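Long-range contacts in dextranase (Pseudarthrobacter oxydans, PDB 6NZS), which catalyses the endohydrolysis of (1->6)-alpha-D-glucosidic linkages in dextran: residues A[411-415]-A[446-450]; A[176-180]-A[481-485]; A[213-217]-A[234-238]. All blocks are in the same frame, centred on the assembly; numbering follows the deposited sequence.

In the fold
Two of the contacts join successive coils of the parallel beta-helix and one ties that helix to the N-terminal Ig-like domain. Contact 3 lies at the N-terminal end of the solenoid, where strand 217-218 pairs with strand 235-238. Contact 1 belongs to a later coil, its centre about 38 Å from that of contact 3 and across the centre of the chain. Contact 2 brings the last strand of the Ig-like domain onto a corner of the next coil, about 15 Å from contact 1 between centres. Those two meet directly, with Ile449 CD1 packed 3.7 Å from Val481 CG2. Contact 2 closes a loop of 300 residues within which both other contacts are nested.

Contact 1 (A[411-415]-A[446-450]); sequences GPVIQ and NTCIL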
# COMPACT_ATOMS: atom_id res chain seq x y z
N GLY A 411 8.91 1.29 8.57
CA GLY A 411 9.50 0.76 7.36
C GLY A 411 9.64 1.81 6.28
O GLY A 411 9.14 2.93 6.40
N PRO A 412 10.35 1.46 5.21
CA PRO A 412 10.52 2.37 4.07
C PRO A 412 9.33 2.23 3.13
O PRO A 412 8.37 1.49 3.39
CB PRO A 412 11.76 1.80 3.41
CG PRO A 412 11.58 0.32 3.59
CD PRO A 412 11.03 0.18 4.99
N VAL A 413 9.40 2.95 2.01
CA VAL A 413 8.44 2.72 0.93
C VAL A 413 8.87 1.52 0.07
O VAL A 413 8.17 0.51 0.02
CB VAL A 413 8.22 4.01 0.11
CG1 VAL A 413 7.24 3.74 -1.03
CG2 VAL A 413 7.70 5.13 1.01
N ILE A 414 10.04 1.61 -0.55
CA ILE A 414 10.59 0.55 -1.40
C ILE A 414 11.69 -0.18 -0.63
O ILE A 414 12.57 0.46 -0.04
CB ILE A 414 11.16 1.17 -2.69
CG1 ILE A 414 10.02 1.63 -3.60
CG2 ILE A 414 12.08 0.18 -3.41
CD1 ILE A 414 10.40 2.78 -4.53
N GLN A 415 11.66 -1.52 -0.65
CA GLN A 415 12.61 -2.35 0.09
C GLN A 415 13.20 -3.41 -0.84
O GLN A 415 12.46 -4.11 -1.53
CB GLN A 415 11.86 -3.07 1.21
CG GLN A 415 12.73 -4.01 2.06
CD GLN A 415 13.78 -3.26 2.83
OE1 GLN A 415 14.96 -3.31 2.51
NE2 GLN A 415 13.34 -2.52 3.85
N ASN A 446 15.86 0.64 8.38
CA ASN A 446 14.74 0.26 7.52
C ASN A 446 13.75 1.41 7.41
O ASN A 446 12.64 1.34 7.94
CB ASN A 446 14.06 -1.05 8.00
CG ASN A 446 13.43 -0.91 9.39
OD1 ASN A 446 14.00 -0.29 10.29
ND2 ASN A 446 12.25 -1.50 9.56
N THR A 447 14.15 2.47 6.72
CA THR A 447 13.28 3.63 6.52
C THR A 447 13.72 4.32 5.23
O THR A 447 14.54 3.79 4.49
CB THR A 447 13.26 4.51 7.78
OG1 THR A 447 12.27 5.55 7.65
CG2 THR A 447 14.62 5.14 8.02
N CYS A 448 13.14 5.50 4.99
CA CYS A 448 13.34 6.34 3.80
C CYS A 448 12.47 5.89 2.63
O CYS A 448 11.81 4.85 2.70
CB CYS A 448 14.81 6.40 3.34
SG CYS A 448 16.01 6.77 4.63
N ILE A 449 12.47 6.68 1.56
CA ILE A 449 11.69 6.32 0.38
C ILE A 449 12.21 5.03 -0.25
O ILE A 449 11.43 4.13 -0.59
CB ILE A 449 11.67 7.49 -0.62
CG1 ILE A 449 11.11 8.76 0.05
CG2 ILE A 449 10.86 7.11 -1.86
CD1 ILE A 449 9.66 8.65 0.52
N LEU A 450 13.53 4.91 -0.41
CA LEU A 450 14.17 3.71 -0.97
C LEU A 450 15.14 3.11 0.05
O LEU A 450 15.86 3.84 0.73
CB LEU A 450 14.90 4.05 -2.27
CG LEU A 450 14.02 4.62 -3.38
CD1 LEU A 450 14.31 6.10 -3.60
CD2 LEU A 450 14.22 3.82 -4.67
O HOH W 1 11.19 1.68 10.29
O HOH W 2 9.97 4.42 8.58
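Segments 411-415 and 446-450 form a buried parallel pairing between neighbouring coils, where a turn leads into strand 414-415 on one side and strand 450-452 on the other. Two successive amides point at two successive carbonyls: Val413 N donates to Cys448 O at 3.1 Å, and Ile414 N to Ile449 O at 2.9 Å, nearly straight at 168°. Beyond them Ile414 and Leu450, the parallel bridge, lie side by side and point the same way, CD1 of Ile414 resting 4.0 Å from CD2 of Leu450, and both pack on Phe476. This is the aliphatic stacking of a parallel beta-helix interior, with like residues repeated from coil to coil. Val413 and Ile449 also lie side by side; CG2 of Val413, set anti to its carbonyl carbon, touches CD1 of Ile449. At the turn end the direct amide-carbonyl bonds stop although the backbones stay close, and Gly411 CA approaches Asn446 O at 3.2 Å in a CA-H...O contact. A water bridges Gly411 N, from which it accepts, and Asn446 O, while another links Gly411 O to Thr447 OG1, a hydroxyl also bonded to Asn486 ND2. Cys448 turns from this pairing to its disulfide with Cys487 on the following coil.

Contact 2 (A[176-180]-A[481-485]); sequences RAIHT and VEGMT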
# COMPACT_ATOMS: atom_id res chain seq x y z
N ARG A 176 8.58 18.50 16.73
CA ARG A 176 9.06 18.60 15.35
C ARG A 176 7.97 18.12 14.39
O ARG A 176 7.49 16.99 14.52
CB ARG A 176 10.31 17.75 15.13
CG ARG A 176 11.41 18.00 16.13
CD ARG A 176 11.96 19.42 16.05
NE ARG A 176 13.12 19.50 16.93
CZ ARG A 176 14.35 19.10 16.58
NH1 ARG A 176 14.59 18.63 15.36
NH2 ARG A 176 15.34 19.18 17.46
N ALA A 177 7.62 18.95 13.42
CA ALA A 177 6.61 18.56 12.43
C ALA A 177 7.09 17.39 11.59
O ALA A 177 8.23 17.38 11.12
CB ALA A 177 6.26 19.75 11.53
N ILE A 178 6.23 16.40 11.42
CA ILE A 178 6.52 15.21 10.62
C ILE A 178 5.74 15.22 9.30
O ILE A 178 6.32 15.01 8.23
CB ILE A 178 6.25 13.92 11.43
CG1 ILE A 178 7.25 13.80 12.59
CG2 ILE A 178 6.30 12.68 10.53
CD1 ILE A 178 8.73 13.84 12.19
N HIS A 179 4.43 15.48 9.35
CA HIS A 179 3.64 15.45 8.13
C HIS A 179 2.25 16.01 8.41
O HIS A 179 1.74 15.87 9.52
CB HIS A 179 3.52 14.02 7.60
CG HIS A 179 3.08 13.95 6.17
ND1 HIS A 179 3.95 14.13 5.11
CD2 HIS A 179 1.85 13.76 5.62
CE1 HIS A 179 3.28 14.05 3.98
NE2 HIS A 179 2.01 13.82 4.26
N THR A 180 1.65 16.63 7.40
CA THR A 180 0.31 17.18 7.47
C THR A 180 -0.61 16.42 6.52
O THR A 180 -0.28 16.24 5.35
CB THR A 180 0.34 18.67 7.11
OG1 THR A 180 1.10 19.36 8.10
CG2 THR A 180 -1.07 19.25 7.08
N VAL A 481 7.08 12.54 -4.03
CA VAL A 481 6.83 12.48 -2.59
C VAL A 481 6.25 13.82 -2.18
O VAL A 481 6.92 14.86 -2.26
CB VAL A 481 8.10 12.15 -1.80
CG1 VAL A 481 7.79 12.04 -0.31
CG2 VAL A 481 8.72 10.86 -2.33
N GLU A 482 4.99 13.81 -1.76
CA GLU A 482 4.28 15.05 -1.48
C GLU A 482 4.34 15.39 0.01
O GLU A 482 4.32 14.49 0.86
CB GLU A 482 2.82 14.93 -1.94
CG GLU A 482 2.70 14.59 -3.43
CD GLU A 482 1.43 15.12 -4.06
OE1 GLU A 482 0.95 16.20 -3.67
OE2 GLU A 482 0.92 14.45 -4.98
N GLY A 483 4.42 16.68 0.31
CA GLY A 483 4.63 17.09 1.69
C GLY A 483 6.02 16.73 2.20
O GLY A 483 6.96 16.51 1.43
N MET A 484 6.14 16.66 3.52
CA MET A 484 7.42 16.40 4.18
C MET A 484 7.70 14.91 4.32
O MET A 484 6.79 14.11 4.52
CB MET A 484 7.41 17.00 5.59
CG MET A 484 7.25 18.50 5.62
SD MET A 484 7.23 19.14 7.32
CE MET A 484 5.68 18.51 7.92
N THR A 485 8.97 14.54 4.21
CA THR A 485 9.40 13.18 4.53
C THR A 485 10.71 13.24 5.30
O THR A 485 11.27 14.32 5.55
CB THR A 485 9.48 12.26 3.30
OG1 THR A 485 9.52 10.90 3.73
CG2 THR A 485 10.72 12.56 2.45
O HOH W 3 3.63 17.77 5.16
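The interface between the Ig-like domain and the catalytic beta-helix runs through this contact, where His179 and Ala177 of strand 176-192 meet Met484 at a corner of a solenoid coil. The imidazole presents its edge to that corner. ND1 of His179 donates to Met484 O at 2.9 Å; the bond lies on a lone pair of the carbonyl and only 10° from the ring plane. On the same rim, CE1 of His179 sits 3.3 Å from Glu482 O, so two backbone carbonyls flank the ring edge. With CG anti to the backbone N (chi1 -163°), the ring is carried from the strand to the corner, and its orientation is held by the bonds of ND1 to Met484 O and of NE2 to His435 ND1.

Gly483, between those two carbonyls, has a positive phi, and a CB there would clash with His179 CE1. Here the chain turns from strand 469-482 into strand 484-485, a bend between two faces of the beta-helix. On the Ig-like side, Ile178 and His179 both oppose Ala157, forming a classic beta bulge.

Met484 supplies the apolar half. Its chain is extended at chi2 and bends at chi3 (-69°), bringing CE of Met484 against the backbone of the opposing strand, 3.6 Å from Ile178 C and 3.9 Å from Ala177 CB. Nearer the root of the side chain, CB of Met484 lies 3.5 Å from Ile178 O. One water accepts from both Thr180 N and Met484 N, each at 3.2 Å, and sits over one face of the His179 ring, toward its rim. The Met484 carbonyl is gripped again by Asn436 ND2, and Arg176 reaches the solenoid through a salt bridge to Asp514.

Contact 3 (A[213-217]-A[234-238]); sequences YPAEG and PGTYS
Tyr237 and Gly217 form the tight side of this contact; the exposed side is thin at Ala215 and Pro234, with Glu216 its one firm grip. Gly217 N donates to Thr236 O at 3.1 Å, and Gly217 O accepts from Ser238 N at 2.9 Å. The Tyr237 ring turns its edge to the loop, with CD2 3.3 Å from Ala215 O and CE2 3.4 Å from Pro214 O. With chi1 near -48°, CG sits beside the backbone N, bringing this edge alongside both carbonyls. The Tyr237 hydroxyl bonds to Lys233 O and receives a water that also donates to Pro214 O. Replacing Tyr237 by alanine would probably open a gap beside the loop and leave Lys233 O and the bridging water without their phenolic partner.

On the outer side, Glu216 stretches along the strand; its OE1 takes Thr236 N at 2.9 Å, on the anti side of the carboxylate and 34° out of its plane. OE1 of Glu216 also lies 3.2 Å from Gly235 CA, and a CB on that residue would clash with Glu216 CD. The parallel bridge of Gly217 with Tyr237 is the coil-to-coil pairing of a beta-helix, here at the solenoid's N-terminal end.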
# COMPACT_ATOMS: atom_id res chain seq x y z
N TYR A 213 -21.81 -20.24 -4.90
CA TYR A 213 -22.21 -18.89 -4.50
C TYR A 213 -22.52 -18.90 -3.01
O TYR A 213 -23.60 -19.36 -2.60
CB TYR A 213 -23.46 -18.46 -5.26
CG TYR A 213 -23.36 -18.40 -6.76
CD1 TYR A 213 -23.70 -19.51 -7.54
CD2 TYR A 213 -22.95 -17.24 -7.41
CE1 TYR A 213 -23.63 -19.46 -8.91
CE2 TYR A 213 -22.87 -17.19 -8.78
CZ TYR A 213 -23.21 -18.29 -9.52
OH TYR A 213 -23.14 -18.24 -10.89
N PRO A 214 -21.64 -18.39 -2.15
CA PRO A 214 -21.96 -18.35 -0.72
C PRO A 214 -23.17 -17.47 -0.46
O PRO A 214 -23.39 -16.46 -1.13
CB PRO A 214 -20.69 -17.77 -0.09
CG PRO A 214 -19.61 -18.09 -1.06
CD PRO A 214 -20.24 -18.00 -2.42
N ALA A 215 -23.97 -17.87 0.53
CA ALA A 215 -25.05 -17.02 1.00
C ALA A 215 -24.48 -15.98 1.96
O ALA A 215 -23.46 -16.20 2.61
CB ALA A 215 -26.10 -17.85 1.74
N GLU A 216 -25.16 -14.84 2.04
CA GLU A 216 -24.76 -13.82 3.00
C GLU A 216 -24.78 -14.39 4.41
O GLU A 216 -25.57 -15.28 4.74
CB GLU A 216 -25.70 -12.63 2.92
CG GLU A 216 -25.52 -11.77 1.69
CD GLU A 216 -26.23 -10.44 1.81
OE1 GLU A 216 -25.69 -9.54 2.49
OE2 GLU A 216 -27.32 -10.30 1.23
N GLY A 217 -23.89 -13.87 5.25
CA GLY A 217 -23.78 -14.33 6.62
C GLY A 217 -22.50 -15.08 6.88
O GLY A 217 -21.48 -14.83 6.24
N PRO A 234 -22.98 -9.38 -4.46
CA PRO A 234 -23.06 -8.24 -3.55
C PRO A 234 -23.77 -8.64 -2.26
O PRO A 234 -24.76 -9.38 -2.29
CB PRO A 234 -23.86 -7.20 -4.35
CG PRO A 234 -23.58 -7.54 -5.77
CD PRO A 234 -23.48 -9.05 -5.81
N GLY A 235 -23.26 -8.16 -1.15
CA GLY A 235 -23.73 -8.57 0.16
C GLY A 235 -22.57 -8.59 1.14
O GLY A 235 -21.46 -8.19 0.82
N THR A 236 -22.86 -9.06 2.35
CA THR A 236 -21.87 -9.11 3.42
C THR A 236 -21.68 -10.54 3.90
O THR A 236 -22.66 -11.27 4.09
CB THR A 236 -22.28 -8.21 4.60
OG1 THR A 236 -22.36 -6.85 4.14
CG2 THR A 236 -21.28 -8.30 5.75
N TYR A 237 -20.43 -10.92 4.11
CA TYR A 237 -20.04 -12.28 4.48
C TYR A 237 -19.01 -12.22 5.59
O TYR A 237 -18.17 -11.32 5.63
CB TYR A 237 -19.46 -13.03 3.26
CG TYR A 237 -20.32 -12.90 2.02
CD1 TYR A 237 -20.22 -11.79 1.18
CD2 TYR A 237 -21.24 -13.88 1.68
CE1 TYR A 237 -21.02 -11.66 0.05
CE2 TYR A 237 -22.03 -13.78 0.55
CZ TYR A 237 -21.92 -12.67 -0.26
OH TYR A 237 -22.72 -12.58 -1.38
N SER A 238 -19.05 -13.20 6.50
CA SER A 238 -18.22 -13.18 7.71
C SER A 238 -17.58 -14.55 7.92
O SER A 238 -18.28 -15.55 8.07
CB SER A 238 -19.07 -12.82 8.93
OG SER A 238 -18.33 -13.01 10.12
O HOH W 4 -25.10 -14.05 -1.56